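Local coordinates for protein nucleoside hydrolase, putative (Trypanosoma brucei, PDB 3FZ0) that belongs to the nucleoside hydrolase family, binds a calcium ion, and assembles from four copies of a chain built round a mixed beta sheet, at residues 5-10 / 126-131; 65-70 / 106-111; 302-307 / 335-340. The protein carries 2 engineered substitutions. One frame throughout, in Å; residues are numbered along the deposited sequence.

Contact 1. Residues 5-10 / 126-131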
ATOM      1  N   VAL B   5     -10.851 -36.200  28.342  1.00 64.27           N
ATOM      2  CA  VAL B   5     -10.006 -35.506  27.304  1.00 65.02           C
ATOM      3  C   VAL B   5      -8.970 -34.600  27.934  1.00 64.69           C
ATOM      4  O   VAL B   5      -9.299 -33.580  28.551  1.00 65.79           O
ATOM      5  CB  VAL B   5     -10.821 -34.620  26.354  1.00 65.34           C
ATOM      6  CG1 VAL B   5      -9.901 -33.805  25.444  1.00 64.78           C
ATOM      7  CG2 VAL B   5     -11.814 -35.467  25.526  1.00 67.76           C
ATOM      8  N   HIS B   6      -7.713 -34.959  27.758  1.00 63.72           N
ATOM      9  CA  HIS B   6      -6.573 -34.226  28.296  0.50 62.65           C
ATOM     10  C   HIS B   6      -6.057 -33.278  27.231  1.00 62.74           C
ATOM     11  O   HIS B   6      -5.859 -33.689  26.114  1.00 63.00           O
ATOM     12  CB  HIS B   6      -5.447 -35.212  28.626  0.50 61.96           C
ATOM     13  CG  HIS B   6      -5.718 -36.083  29.808  0.50 59.43           C
ATOM     14  ND1 HIS B   6      -6.958 -36.181  30.397  0.50 58.51           N
ATOM     15  CD2 HIS B   6      -4.908 -36.927  30.491  0.50 57.61           C
ATOM     16  CE1 HIS B   6      -6.899 -37.034  31.404  0.50 57.44           C
ATOM     17  NE2 HIS B   6      -5.666 -37.500  31.481  0.50 56.81           N
ATOM     18  N   ARG B   7      -5.809 -32.042  27.578  1.00 62.61           N
ATOM     19  CA  ARG B   7      -5.243 -31.097  26.647  1.00 62.68           C
ATOM     20  C   ARG B   7      -3.751 -30.912  26.937  1.00 62.80           C
ATOM     21  O   ARG B   7      -3.336 -30.791  28.084  1.00 62.58           O
ATOM     22  CB  ARG B   7      -5.983 -29.753  26.749  1.00 62.67           C
ATOM     23  CG  ARG B   7      -7.354 -29.742  26.084  1.00 62.71           C
ATOM     24  CD  ARG B   7      -8.223 -28.586  26.538  1.00 63.94           C
ATOM     25  NE  ARG B   7      -9.646 -28.892  26.387  1.00 65.39           N
ATOM     26  CZ  ARG B   7     -10.359 -28.546  25.324  1.00 64.96           C
ATOM     27  NH1 ARG B   7      -9.783 -27.880  24.337  1.00 65.89           N
ATOM     28  NH2 ARG B   7     -11.642 -28.853  25.250  1.00 64.65           N
ATOM     29  N   LYS B   8      -2.945 -30.886  25.886  1.00 63.01           N
ATOM     30  CA  LYS B   8      -1.532 -30.543  26.004  1.00 63.16           C
ATOM     31  C   LYS B   8      -1.360 -29.250  25.257  1.00 62.89           C
ATOM     32  O   LYS B   8      -1.634 -29.195  24.067  1.00 63.72           O
ATOM     33  CB  LYS B   8      -0.642 -31.627  25.371  1.00 63.13           C
ATOM     34  CG  LYS B   8      -0.909 -33.054  25.839  1.00 64.23           C
ATOM     35  CD  LYS B   8      -0.733 -33.163  27.336  1.00 66.71           C
ATOM     36  CE  LYS B   8      -0.768 -34.621  27.816  1.00 68.25           C
ATOM     37  NZ  LYS B   8      -1.037 -34.634  29.304  1.00 67.31           N
ATOM     38  N   LEU B   9      -0.936 -28.198  25.932  1.00 63.10           N
ATOM     39  CA  LEU B   9      -0.799 -26.893  25.270  1.00 63.43           C
ATOM     40  C   LEU B   9       0.623 -26.430  25.059  1.00 63.48           C
ATOM     41  O   LEU B   9       1.483 -26.626  25.890  1.00 64.36           O
ATOM     42  CB  LEU B   9      -1.515 -25.793  26.029  1.00 63.29           C
ATOM     43  CG  LEU B   9      -2.937 -25.925  26.538  1.00 64.40           C
ATOM     44  CD1 LEU B   9      -3.418 -24.484  26.836  1.00 64.35           C
ATOM     45  CD2 LEU B   9      -3.851 -26.621  25.538  1.00 65.02           C
ATOM     46  N   ILE B  10       0.848 -25.809  23.919  1.00 63.93           N
ATOM     47  CA  ILE B  10       2.020 -24.993  23.652  1.00 63.58           C
ATOM     48  C   ILE B  10       1.505 -23.575  23.817  1.00 63.71           C
ATOM     49  O   ILE B  10       0.462 -23.207  23.267  1.00 64.28           O
ATOM     50  CB  ILE B  10       2.517 -25.197  22.202  1.00 63.36           C
ATOM     51  CG1 ILE B  10       2.752 -26.688  21.920  1.00 63.09           C
ATOM     52  CG2 ILE B  10       3.758 -24.352  21.925  1.00 63.14           C
ATOM     53  CD1 ILE B  10       2.856 -27.004  20.437  1.00 63.70           C
ATOM     54  N   ASP B 126      -8.207 -39.536  23.433  1.00 68.11           N
ATOM     55  CA  ASP B 126      -7.959 -39.040  24.802  1.00 66.81           C
ATOM     56  C   ASP B 126      -6.949 -37.895  24.967  1.00 64.90           C
ATOM     57  O   ASP B 126      -6.836 -37.350  26.054  1.00 64.58           O
ATOM     58  CB  ASP B 126      -7.531 -40.197  25.728  1.00 67.28           C
ATOM     59  CG  ASP B 126      -8.658 -41.184  25.997  1.00 69.57           C
ATOM     60  OD1 ASP B 126      -9.845 -40.784  25.884  1.00 72.74           O
ATOM     61  OD2 ASP B 126      -8.365 -42.358  26.317  1.00 70.48           O
ATOM     62  N   VAL B 127      -6.209 -37.547  23.918  1.00 62.94           N
ATOM     63  CA  VAL B 127      -5.167 -36.520  24.026  1.00 61.22           C
ATOM     64  C   VAL B 127      -5.226 -35.600  22.821  1.00 61.33           C
ATOM     65  O   VAL B 127      -5.167 -36.043  21.655  1.00 61.89           O
ATOM     66  CB  VAL B 127      -3.717 -37.111  24.106  1.00 61.17           C
ATOM     67  CG1 VAL B 127      -2.677 -35.989  24.043  1.00 58.84           C
ATOM     68  CG2 VAL B 127      -3.514 -37.963  25.358  1.00 58.98           C
ATOM     69  N   VAL B 128      -5.326 -34.314  23.089  1.00 59.89           N
ATOM     70  CA  VAL B 128      -5.411 -33.348  22.023  1.00 58.96           C
ATOM     71  C   VAL B 128      -4.400 -32.234  22.307  1.00 59.58           C
ATOM     72  O   VAL B 128      -4.256 -31.754  23.455  1.00 59.07           O
ATOM     73  CB  VAL B 128      -6.870 -32.834  21.824  1.00 58.38           C
ATOM     74  CG1 VAL B 128      -7.274 -31.830  22.914  1.00 58.61           C
ATOM     75  CG2 VAL B 128      -7.022 -32.201  20.479  1.00 57.28           C
ATOM     76  N   TYR B 129      -3.675 -31.853  21.265  1.00 60.04           N
ATOM     77  CA  TYR B 129      -2.682 -30.802  21.381  1.00 60.04           C
ATOM     78  C   TYR B 129      -3.258 -29.511  20.839  1.00 60.46           C
ATOM     79  O   TYR B 129      -3.937 -29.525  19.807  1.00 60.36           O
ATOM     80  CB  TYR B 129      -1.431 -31.167  20.596  1.00 59.42           C
ATOM     81  CG  TYR B 129      -0.688 -32.347  21.162  1.00 58.58           C
ATOM     82  CD1 TYR B 129      -1.160 -33.652  21.000  1.00 56.62           C
ATOM     83  CD2 TYR B 129       0.514 -32.173  21.842  1.00 59.20           C
ATOM     84  CE1 TYR B 129      -0.448 -34.757  21.522  1.00 57.23           C
ATOM     85  CE2 TYR B 129       1.233 -33.275  22.363  1.00 57.07           C
ATOM     86  CZ  TYR B 129       0.745 -34.551  22.216  1.00 58.06           C
ATOM     87  OH  TYR B 129       1.458 -35.638  22.737  1.00 58.36           O
ATOM     88  N   GLN B 130      -2.994 -28.403  21.537  1.00 60.54           N
ATOM     89  CA  GLN B 130      -3.471 -27.080  21.124  1.00 60.57           C
ATOM     90  C   GLN B 130      -2.347 -26.054  21.248  1.00 60.55           C
ATOM     91  O   GLN B 130      -1.488 -26.154  22.149  1.00 60.33           O
ATOM     92  CB  GLN B 130      -4.654 -26.643  21.995  1.00 60.33           C
ATOM     93  CG  GLN B 130      -5.879 -27.486  21.836  1.00 60.91           C
ATOM     94  CD  GLN B 130      -7.035 -27.017  22.688  1.00 62.89           C
ATOM     95  OE1 GLN B 130      -7.077 -27.264  23.892  1.00 64.45           O
ATOM     96  NE2 GLN B 130      -7.999 -26.353  22.063  1.00 62.75           N
ATOM     97  N   LEU B 131      -2.344 -25.091  20.331  1.00 60.49           N
ATOM     98  CA  LEU B 131      -1.381 -24.018  20.370  1.00 60.75           C
ATOM     99  C   LEU B 131      -2.201 -22.803  20.672  1.00 60.97           C
ATOM    100  O   LEU B 131      -3.175 -22.537  19.975  1.00 61.34           O
ATOM    101  CB  LEU B 131      -0.686 -23.863  19.019  1.00 61.04           C
ATOM    102  CG  LEU B 131       0.603 -23.026  18.867  1.00 62.50           C
ATOM    103  CD1 LEU B 131       1.070 -23.104  17.446  1.00 64.24           C
ATOM    104  CD2 LEU B 131       0.425 -21.582  19.223  1.00 63.23           C
TER
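Arg7 and Gln130 meet by their polar ends on the same side of two parallel strands, 6-10 and 127-131, although neither is the other's in-register neighbour. NH1 of Arg7 donates to OE1 of Gln130 over 2.8 Å. The acceptor lies in the guanidinium plane, whereas NH1 approaches OE1 from above the amide plane; the two flat groups are 45° apart. The arginine chain, extended from CG to NE, slants across the glutamine side chain, and the extended glutamine chain carries its amide to meet it. NE2 of Gln130 donates to the backbone oxygens of Pro160 and Ala290, which together with Arg7 fix the rotation of this buried amide; a glutamine suits the place because it can donate and accept at once. Val128 and Leu9 fill in beside the pair: CG1 of Val128 lies alongside CG of Arg7 at 3.8 Å, and CD2 of Leu9 packs on CB of Gln130 at 3.6 Å.

On the opposite side, Lys8 crosses one face of the Tyr129 ring. Its CB makes an off-centre CH-pi contact, 4.2 Å from the ring centroid, while CG meets CG1 of Val127. A bend at chi2, -59°, turns the rest of the lysine away to a salt bridge with Glu33, and the tyrosine hydroxyl is hydrogen-bonded to N of Glu122. Five backbone hydrogen bonds, among them Lys8 N to Val128 O at 2.9 Å, join the strands in parallel register.

Strands 6-13 and 127-133 are the middle pair of six parallel strands, where the strand order switches direction in a Rossmann-like alpha/beta sheet. Just past their C-terminal ends come Asp14 and Leu134, which with Asp19 and Asp283 bind the calcium ion, as befits the metal site of nucleoside hydrolases.

Contact 2. Residues 65-70 / 106-111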
ATOM      1  N   PRO B  65       9.478 -26.734  30.056  1.00 62.31           N
ATOM      2  CA  PRO B  65      10.565 -26.093  29.328  1.00 61.73           C
ATOM      3  C   PRO B  65      10.113 -24.847  28.567  1.00 61.36           C
ATOM      4  O   PRO B  65       8.974 -24.808  28.063  1.00 61.46           O
ATOM      5  CB  PRO B  65      11.047 -27.193  28.365  1.00 61.37           C
ATOM      6  CG  PRO B  65       9.901 -28.097  28.197  1.00 61.76           C
ATOM      7  CD  PRO B  65       8.973 -27.933  29.372  1.00 62.14           C
ATOM      8  N   PHE B  66      10.984 -23.831  28.505  1.00 60.59           N
ATOM      9  CA  PHE B  66      10.686 -22.601  27.765  1.00 60.14           C
ATOM     10  C   PHE B  66      11.825 -22.176  26.820  1.00 60.75           C
ATOM     11  O   PHE B  66      13.005 -22.485  27.063  1.00 60.43           O
ATOM     12  CB  PHE B  66      10.180 -21.459  28.663  1.00 59.60           C
ATOM     13  CG  PHE B  66      11.080 -21.138  29.844  1.00 58.89           C
ATOM     14  CD1 PHE B  66      11.777 -19.943  29.884  1.00 57.04           C
ATOM     15  CD2 PHE B  66      11.187 -22.013  30.928  1.00 55.91           C
ATOM     16  CE1 PHE B  66      12.575 -19.634  30.956  1.00 56.83           C
ATOM     17  CE2 PHE B  66      11.996 -21.710  32.008  1.00 56.28           C
ATOM     18  CZ  PHE B  66      12.692 -20.530  32.034  1.00 57.08           C
ATOM     19  N   PHE B  67      11.464 -21.499  25.723  1.00 60.59           N
ATOM     20  CA  PHE B  67      12.387 -21.331  24.609  1.00 60.71           C
ATOM     21  C   PHE B  67      12.407 -19.916  24.047  1.00 61.28           C
ATOM     22  O   PHE B  67      11.333 -19.268  23.964  1.00 61.78           O
ATOM     23  CB  PHE B  67      12.027 -22.332  23.522  1.00 60.35           C
ATOM     24  CG  PHE B  67      12.025 -23.763  24.004  1.00 60.39           C
ATOM     25  CD1 PHE B  67      10.893 -24.312  24.615  1.00 59.01           C
ATOM     26  CD2 PHE B  67      13.158 -24.556  23.850  1.00 59.58           C
ATOM     27  CE1 PHE B  67      10.899 -25.620  25.079  1.00 59.03           C
ATOM     28  CE2 PHE B  67      13.173 -25.891  24.303  1.00 59.16           C
ATOM     29  CZ  PHE B  67      12.038 -26.413  24.920  1.00 58.55           C
ATOM     30  N   ARG B  68      13.613 -19.432  23.695  1.00 61.24           N
ATOM     31  CA  ARG B  68      13.784 -18.100  23.091  0.50 61.06           C
ATOM     32  C   ARG B  68      13.347 -18.153  21.637  1.00 61.09           C
ATOM     33  O   ARG B  68      13.829 -19.004  20.870  1.00 60.90           O
ATOM     34  CB  ARG B  68      15.242 -17.610  23.195  0.50 61.07           C
ATOM     35  CG  ARG B  68      15.880 -17.806  24.589  0.50 61.23           C
ATOM     36  CD  ARG B  68      17.382 -17.440  24.683  0.50 60.97           C
ATOM     37  NE  ARG B  68      17.854 -17.484  26.079  0.50 59.93           N
ATOM     38  CZ  ARG B  68      17.824 -16.442  26.912  0.50 58.63           C
ATOM     39  NH1 ARG B  68      17.366 -15.267  26.493  0.50 58.43           N
ATOM     40  NH2 ARG B  68      18.250 -16.563  28.156  0.50 55.80           N
ATOM     41  N   GLY B  69      12.452 -17.229  21.271  1.00 60.92           N
ATOM     42  CA  GLY B  69      11.964 -17.097  19.910  1.00 61.13           C
ATOM     43  C   GLY B  69      12.469 -15.832  19.223  1.00 61.89           C
ATOM     44  O   GLY B  69      13.554 -15.339  19.537  1.00 61.87           O
ATOM     45  N   ALA B  70      11.686 -15.326  18.272  1.00 61.70           N
ATOM     46  CA  ALA B  70      12.078 -14.210  17.427  1.00 62.24           C
ATOM     47  C   ALA B  70      12.162 -12.903  18.201  1.00 62.71           C
ATOM     48  O   ALA B  70      11.299 -12.610  19.042  1.00 62.77           O
ATOM     49  CB  ALA B  70      11.095 -14.066  16.284  1.00 61.62           C
ATOM     50  N   PRO B 106      17.114 -25.352  27.145  1.00 69.32           N
ATOM     51  CA  PRO B 106      17.762 -25.676  25.841  1.00 69.89           C
ATOM     52  C   PRO B 106      17.914 -24.480  24.896  1.00 70.36           C
ATOM     53  O   PRO B 106      17.120 -23.550  24.965  1.00 70.79           O
ATOM     54  CB  PRO B 106      16.814 -26.712  25.230  1.00 69.91           C
ATOM     55  CG  PRO B 106      16.085 -27.333  26.442  1.00 69.87           C
ATOM     56  CD  PRO B 106      15.887 -26.152  27.369  1.00 69.32           C
ATOM     57  N   LYS B 107      18.913 -24.518  24.019  1.00 71.33           N
ATOM     58  CA  LYS B 107      19.196 -23.402  23.092  1.00 72.21           C
ATOM     59  C   LYS B 107      18.260 -23.272  21.895  1.00 71.76           C
ATOM     60  O   LYS B 107      18.099 -22.169  21.330  1.00 72.79           O
ATOM     61  CB  LYS B 107      20.647 -23.436  22.615  1.00 72.92           C
ATOM     62  CG  LYS B 107      21.677 -23.353  23.758  1.00 74.72           C
ATOM     63  CD  LYS B 107      21.584 -22.054  24.600  1.00 77.60           C
ATOM     64  CE  LYS B 107      22.505 -22.131  25.835  1.00 77.82           C
ATOM     65  NZ  LYS B 107      21.958 -21.344  26.984  1.00 79.16           N
ATOM     66  N   ARG B 108      17.656 -24.384  21.509  1.00 70.52           N
ATOM     67  CA  ARG B 108      16.661 -24.415  20.436  1.00 69.55           C
ATOM     68  C   ARG B 108      15.811 -23.118  20.269  1.00 68.34           C
ATOM     69  O   ARG B 108      15.169 -22.676  21.212  1.00 67.64           O
ATOM     70  CB  ARG B 108      15.745 -25.628  20.684  1.00 69.41           C
ATOM     71  CG  ARG B 108      15.243 -26.279  19.416  1.00 70.72           C
ATOM     72  CD  ARG B 108      14.414 -27.512  19.689  1.00 70.57           C
ATOM     73  NE  ARG B 108      15.276 -28.616  20.084  1.00 74.75           N
ATOM     74  CZ  ARG B 108      15.312 -29.119  21.315  1.00 76.15           C
ATOM     75  NH1 ARG B 108      14.498 -28.666  22.287  1.00 75.16           N
ATOM     76  NH2 ARG B 108      16.148 -30.104  21.559  1.00 77.31           N
ATOM     77  N   HIS B 109      15.832 -22.520  19.073  1.00 67.17           N
ATOM     78  CA  HIS B 109      14.850 -21.494  18.690  1.00 66.06           C
ATOM     79  C   HIS B 109      13.434 -22.028  18.961  1.00 65.42           C
ATOM     80  O   HIS B 109      13.151 -23.219  18.745  1.00 65.10           O
ATOM     81  CB  HIS B 109      14.998 -21.109  17.202  1.00 65.86           C
ATOM     82  CG  HIS B 109      14.297 -19.828  16.813  1.00 66.65           C
ATOM     83  ND1 HIS B 109      12.920 -19.717  16.749  1.00 66.50           N
ATOM     84  CD2 HIS B 109      14.785 -18.614  16.447  1.00 64.13           C
ATOM     85  CE1 HIS B 109      12.590 -18.489  16.385  1.00 65.29           C
ATOM     86  NE2 HIS B 109      13.702 -17.800  16.197  1.00 64.85           N
ATOM     87  N   ALA B 110      12.560 -21.140  19.433  1.00 64.28           N
ATOM     88  CA  ALA B 110      11.148 -21.456  19.687  1.00 63.71           C
ATOM     89  C   ALA B 110      10.417 -22.092  18.505  1.00 63.65           C
ATOM     90  O   ALA B 110       9.621 -23.015  18.695  1.00 64.14           O
ATOM     91  CB  ALA B 110      10.397 -20.212  20.152  1.00 63.45           C
ATOM     92  N   ALA B 111      10.678 -21.596  17.297  1.00 63.23           N
ATOM     93  CA  ALA B 111      10.087 -22.159  16.082  1.00 63.15           C
ATOM     94  C   ALA B 111      10.449 -23.644  15.923  1.00 63.29           C
ATOM     95  O   ALA B 111       9.587 -24.458  15.584  1.00 63.66           O
ATOM     96  CB  ALA B 111      10.508 -21.374  14.872  1.00 62.28           C
TER
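One face of the His109 ring is covered by the backbone of Arg68 and Gly69. CA of Gly69 sits over that face, 4.2 Å from the ring centroid, in a CH-pi contact, while O of Arg68 stands nearer the rim. At the ring edge, exactly in plane, ND1 accepts from N of Ala111 at 3.0 Å; with CG anti to the backbone N (chi1 -165°), the imidazole swings round to meet this amide of the first helical turn. The second flat group, Phe67, is approached obliquely at CE2 by CB of Pro106, 3.8 Å away, and by NH1 of Arg108. Ring and guanidinium lie alongside with planes 48° apart, and the arginine's charge is paired with Glu113.

The small Ala110 CB fits close to Gly69 CA, 3.5 Å away, where glycine has no side chain to intervene. His109 also packs on Arg145 of the second subunit. His109 is the N-cap of helix 110-120, its ring accepting from Ala111 N; separately, the Arg68 carbonyl, on edge strand 66-68, takes up the amide of Ala110 over 2.9 Å from N to O, the donor above the carbonyl plane, tying strand to helix start in this alpha/beta fold.

Contact 3. Residues 302-307 / 335-340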
ATOM      1  N   THR B 302     -16.175 -17.140   9.215  1.00 58.32           N
ATOM      2  CA  THR B 302     -16.112 -16.553   7.865  1.00 58.18           C
ATOM      3  C   THR B 302     -14.664 -16.480   7.395  1.00 58.39           C
ATOM      4  O   THR B 302     -13.800 -17.071   8.037  1.00 59.37           O
ATOM      5  CB  THR B 302     -16.758 -15.152   7.831  1.00 58.07           C
ATOM      6  OG1 THR B 302     -16.730 -14.646   6.494  1.00 57.06           O
ATOM      7  CG2 THR B 302     -16.011 -14.196   8.775  1.00 57.16           C
ATOM      8  N   TYR B 303     -14.408 -15.740   6.308  1.00 57.92           N
ATOM      9  CA  TYR B 303     -13.050 -15.467   5.836  1.00 57.71           C
ATOM     10  C   TYR B 303     -12.470 -14.208   6.481  1.00 57.93           C
ATOM     11  O   TYR B 303     -13.090 -13.140   6.448  1.00 57.78           O
ATOM     12  CB  TYR B 303     -13.012 -15.303   4.321  1.00 57.61           C
ATOM     13  CG  TYR B 303     -11.632 -14.974   3.797  1.00 58.26           C
ATOM     14  CD1 TYR B 303     -10.642 -15.981   3.676  1.00 58.49           C
ATOM     15  CD2 TYR B 303     -11.305 -13.664   3.407  1.00 57.41           C
ATOM     16  CE1 TYR B 303      -9.369 -15.692   3.198  1.00 58.02           C
ATOM     17  CE2 TYR B 303     -10.031 -13.359   2.922  1.00 56.80           C
ATOM     18  CZ  TYR B 303      -9.070 -14.379   2.830  1.00 58.70           C
ATOM     19  OH  TYR B 303      -7.817 -14.085   2.350  1.00 58.36           O
ATOM     20  N   VAL B 304     -11.278 -14.362   7.053  1.00 57.68           N
ATOM     21  CA  VAL B 304     -10.543 -13.301   7.694  1.00 57.38           C
ATOM     22  C   VAL B 304      -9.105 -13.284   7.173  1.00 58.38           C
ATOM     23  O   VAL B 304      -8.502 -14.340   6.904  1.00 58.06           O
ATOM     24  CB  VAL B 304     -10.571 -13.507   9.227  1.00 57.30           C
ATOM     25  CG1 VAL B 304      -9.697 -12.506   9.967  1.00 55.21           C
ATOM     26  CG2 VAL B 304     -12.000 -13.422   9.716  1.00 56.46           C
ATOM     27  N   THR B 305      -8.576 -12.074   6.992  1.00 58.77           N
ATOM     28  CA  THR B 305      -7.151 -11.892   6.717  1.00 59.12           C
ATOM     29  C   THR B 305      -6.600 -10.635   7.395  1.00 59.47           C
ATOM     30  O   THR B 305      -7.346  -9.897   8.006  1.00 60.07           O
ATOM     31  CB  THR B 305      -6.841 -11.952   5.206  1.00 59.09           C
ATOM     32  OG1 THR B 305      -5.450 -12.195   5.037  1.00 60.48           O
ATOM     33  CG2 THR B 305      -7.210 -10.682   4.488  1.00 57.77           C
ATOM     34  N   VAL B 306      -5.297 -10.413   7.318  1.00 59.44           N
ATOM     35  CA  VAL B 306      -4.676  -9.188   7.852  1.00 59.29           C
ATOM     36  C   VAL B 306      -4.137  -8.288   6.710  1.00 59.64           C
ATOM     37  O   VAL B 306      -3.467  -8.766   5.797  1.00 60.23           O
ATOM     38  CB  VAL B 306      -3.533  -9.555   8.825  1.00 59.45           C
ATOM     39  CG1 VAL B 306      -2.956  -8.293   9.484  1.00 59.61           C
ATOM     40  CG2 VAL B 306      -4.027 -10.570   9.890  1.00 57.90           C
ATOM     41  N   GLU B 307      -4.474  -7.002   6.731  1.00 59.80           N
ATOM     42  CA  GLU B 307      -3.913  -6.000   5.793  1.00 59.09           C
ATOM     43  C   GLU B 307      -2.407  -5.846   5.988  1.00 59.21           C
ATOM     44  O   GLU B 307      -1.938  -5.656   7.116  1.00 59.70           O
ATOM     45  CB  GLU B 307      -4.568  -4.641   6.036  1.00 58.78           C
ATOM     46  CG  GLU B 307      -4.011  -3.489   5.163  1.00 59.92           C
ATOM     47  CD  GLU B 307      -4.184  -3.730   3.649  1.00 61.72           C
ATOM     48  OE1 GLU B 307      -5.317  -3.923   3.184  1.00 64.50           O
ATOM     49  OE2 GLU B 307      -3.190  -3.720   2.903  1.00 61.44           O
ATOM     50  N   ARG B 335     -14.044 -20.303   4.522  1.00 61.50           N
ATOM     51  CA  ARG B 335     -14.274 -19.933   5.930  1.00 60.87           C
ATOM     52  C   ARG B 335     -13.132 -20.434   6.813  1.00 61.17           C
ATOM     53  O   ARG B 335     -13.179 -21.554   7.363  1.00 61.25           O
ATOM     54  CB  ARG B 335     -15.621 -20.461   6.419  1.00 60.74           C
ATOM     55  CG  ARG B 335     -16.757 -19.715   5.870  1.00 61.01           C
ATOM     56  CD  ARG B 335     -18.115 -20.182   6.340  1.00 62.67           C
ATOM     57  NE  ARG B 335     -19.116 -19.728   5.363  1.00 63.56           N
ATOM     58  CZ  ARG B 335     -19.638 -18.501   5.314  1.00 64.35           C
ATOM     59  NH1 ARG B 335     -19.280 -17.584   6.220  1.00 63.96           N
ATOM     60  NH2 ARG B 335     -20.534 -18.194   4.363  1.00 62.97           N
ATOM     61  N   ASN B 336     -12.108 -19.598   6.945  1.00 61.27           N
ATOM     62  CA  ASN B 336     -10.870 -19.985   7.602  1.00 61.58           C
ATOM     63  C   ASN B 336     -10.738 -19.547   9.033  1.00 61.83           C
ATOM     64  O   ASN B 336      -9.762 -19.916   9.685  1.00 62.31           O
ATOM     65  CB  ASN B 336      -9.668 -19.440   6.829  1.00 61.33           C
ATOM     66  CG  ASN B 336      -9.587 -17.914   6.857  1.00 61.88           C
ATOM     67  OD1 ASN B 336     -10.575 -17.232   7.079  1.00 62.13           O
ATOM     68  ND2 ASN B 336      -8.405 -17.380   6.592  1.00 60.84           N
ATOM     69  N   CYS B 337     -11.688 -18.760   9.522  1.00 62.33           N
ATOM     70  CA  CYS B 337     -11.535 -18.150  10.839  1.00 62.36           C
ATOM     71  C   CYS B 337     -12.851 -17.985  11.604  1.00 62.25           C
ATOM     72  O   CYS B 337     -13.841 -17.512  11.050  1.00 62.67           O
ATOM     73  CB  CYS B 337     -10.838 -16.814  10.678  1.00 62.12           C
ATOM     74  SG  CYS B 337     -10.668 -15.845  12.189  1.00 63.90           S
ATOM     75  N   ASN B 338     -12.858 -18.400  12.866  1.00 61.92           N
ATOM     76  CA  ASN B 338     -14.007 -18.214  13.747  1.00 61.64           C
ATOM     77  C   ASN B 338     -13.783 -16.982  14.610  1.00 61.58           C
ATOM     78  O   ASN B 338     -12.923 -16.976  15.480  1.00 62.13           O
ATOM     79  CB  ASN B 338     -14.242 -19.455  14.602  1.00 61.15           C
ATOM     80  CG  ASN B 338     -15.627 -19.476  15.270  1.00 60.75           C
ATOM     81  OD1 ASN B 338     -16.614 -18.978  14.718  1.00 58.28           O
ATOM     82  ND2 ASN B 338     -15.694 -20.064  16.467  1.00 57.98           N
ATOM     83  N   VAL B 339     -14.522 -15.923  14.314  1.00 61.31           N
ATOM     84  CA  VAL B 339     -14.383 -14.642  15.008  1.00 61.04           C
ATOM     85  C   VAL B 339     -15.240 -14.749  16.259  1.00 61.23           C
ATOM     86  O   VAL B 339     -16.465 -14.840  16.141  1.00 61.31           O
ATOM     87  CB  VAL B 339     -14.851 -13.457  14.102  1.00 61.00           C
ATOM     88  CG1 VAL B 339     -14.753 -12.144  14.835  1.00 59.37           C
ATOM     89  CG2 VAL B 339     -14.012 -13.440  12.811  1.00 59.39           C
ATOM     90  N   ILE B 340     -14.597 -14.793  17.432  1.00 61.08           N
ATOM     91  CA  ILE B 340     -15.303 -14.913  18.705  1.00 61.23           C
ATOM     92  C   ILE B 340     -15.908 -13.540  19.069  1.00 61.77           C
ATOM     93  O   ILE B 340     -15.172 -12.551  19.154  1.00 61.68           O
ATOM     94  CB  ILE B 340     -14.349 -15.362  19.838  1.00 61.30           C
ATOM     95  CG1 ILE B 340     -13.444 -16.544  19.407  1.00 60.57           C
ATOM     96  CG2 ILE B 340     -15.126 -15.633  21.115  1.00 61.33           C
ATOM     97  CD1 ILE B 340     -14.163 -17.838  19.010  1.00 59.77           C
TER
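Asn336 grips the backbone of Val304 with both ends of its amide. OD1 accepts from N of Val304 at 3.0 Å, on a lone pair in the carbonyl plane, and ND2 donates to O of Val304 at 3.1 Å, again in plane. The side chain thereby pairs with the strand much as a peptide group of a neighbouring strand would, a part that asparagine, short, with a donor and an acceptor on one flat group, is suited to play. It gets there because CG lies between the backbone N and the carbonyl carbon, chi1 66°. The Tyr303 ring runs almost parallel to the amide, 14° between planes, and brings CD1 to 3.6 Å from OD1.

Beside this clasp, Thr302 and Cys337 exchange two backbone hydrogen bonds, of which Thr302 N to Cys337 O measures 3.0 Å. Val304 then packs its CB on CB of Cys337 and its CG2 on CG2 of Val339, compact apolar groups that fit a buried strand pair. Arg335 crosses Thr302 at about a right angle, with NH1 3.7 Å from CA of Thr302.

A second shell positions these groups. ND2 of Asn336 also donates to O of Leu194, Tyr303 OH is hydrogen-bonded to OE1 of Gln195, and Thr302 OG1 hydrogen-bonds to O of Asp320. Arg335 is held by a salt bridge to Glu325 and by a hydrogen bond to O of Leu301, while Met177 of the third subunit packs against Tyr303.

With Asn336 and Cys337 both facing Thr302, this is a classic beta bulge, set in the antiparallel part of the mixed sheet where strands 296-306 and 337-343 meet.

How the contacts relate
All three contacts reach one mixed sheet, but at well-separated places. Contact 1 joins the middle two of the parallel strands, contact 2 lies at the edge strand 66-68, and contact 3 belongs to the antiparallel part near the other margin. The centres of contact 1 and contact 2 are about 20 Å apart. Contact 3 has its centre about 23 Å from that of contact 1 and about 29 Å from that of contact 2. Along the chain, contact 2 is nested within the loop closed by contact 1, helix 110-120 leading into strand 127-133; contact 3 follows both. Early and late parts of the chain thus build a single continuous sheet, with the calcium site at the C-terminal ends of the strands of contact 1 and subunit neighbours at contacts 2 and 3.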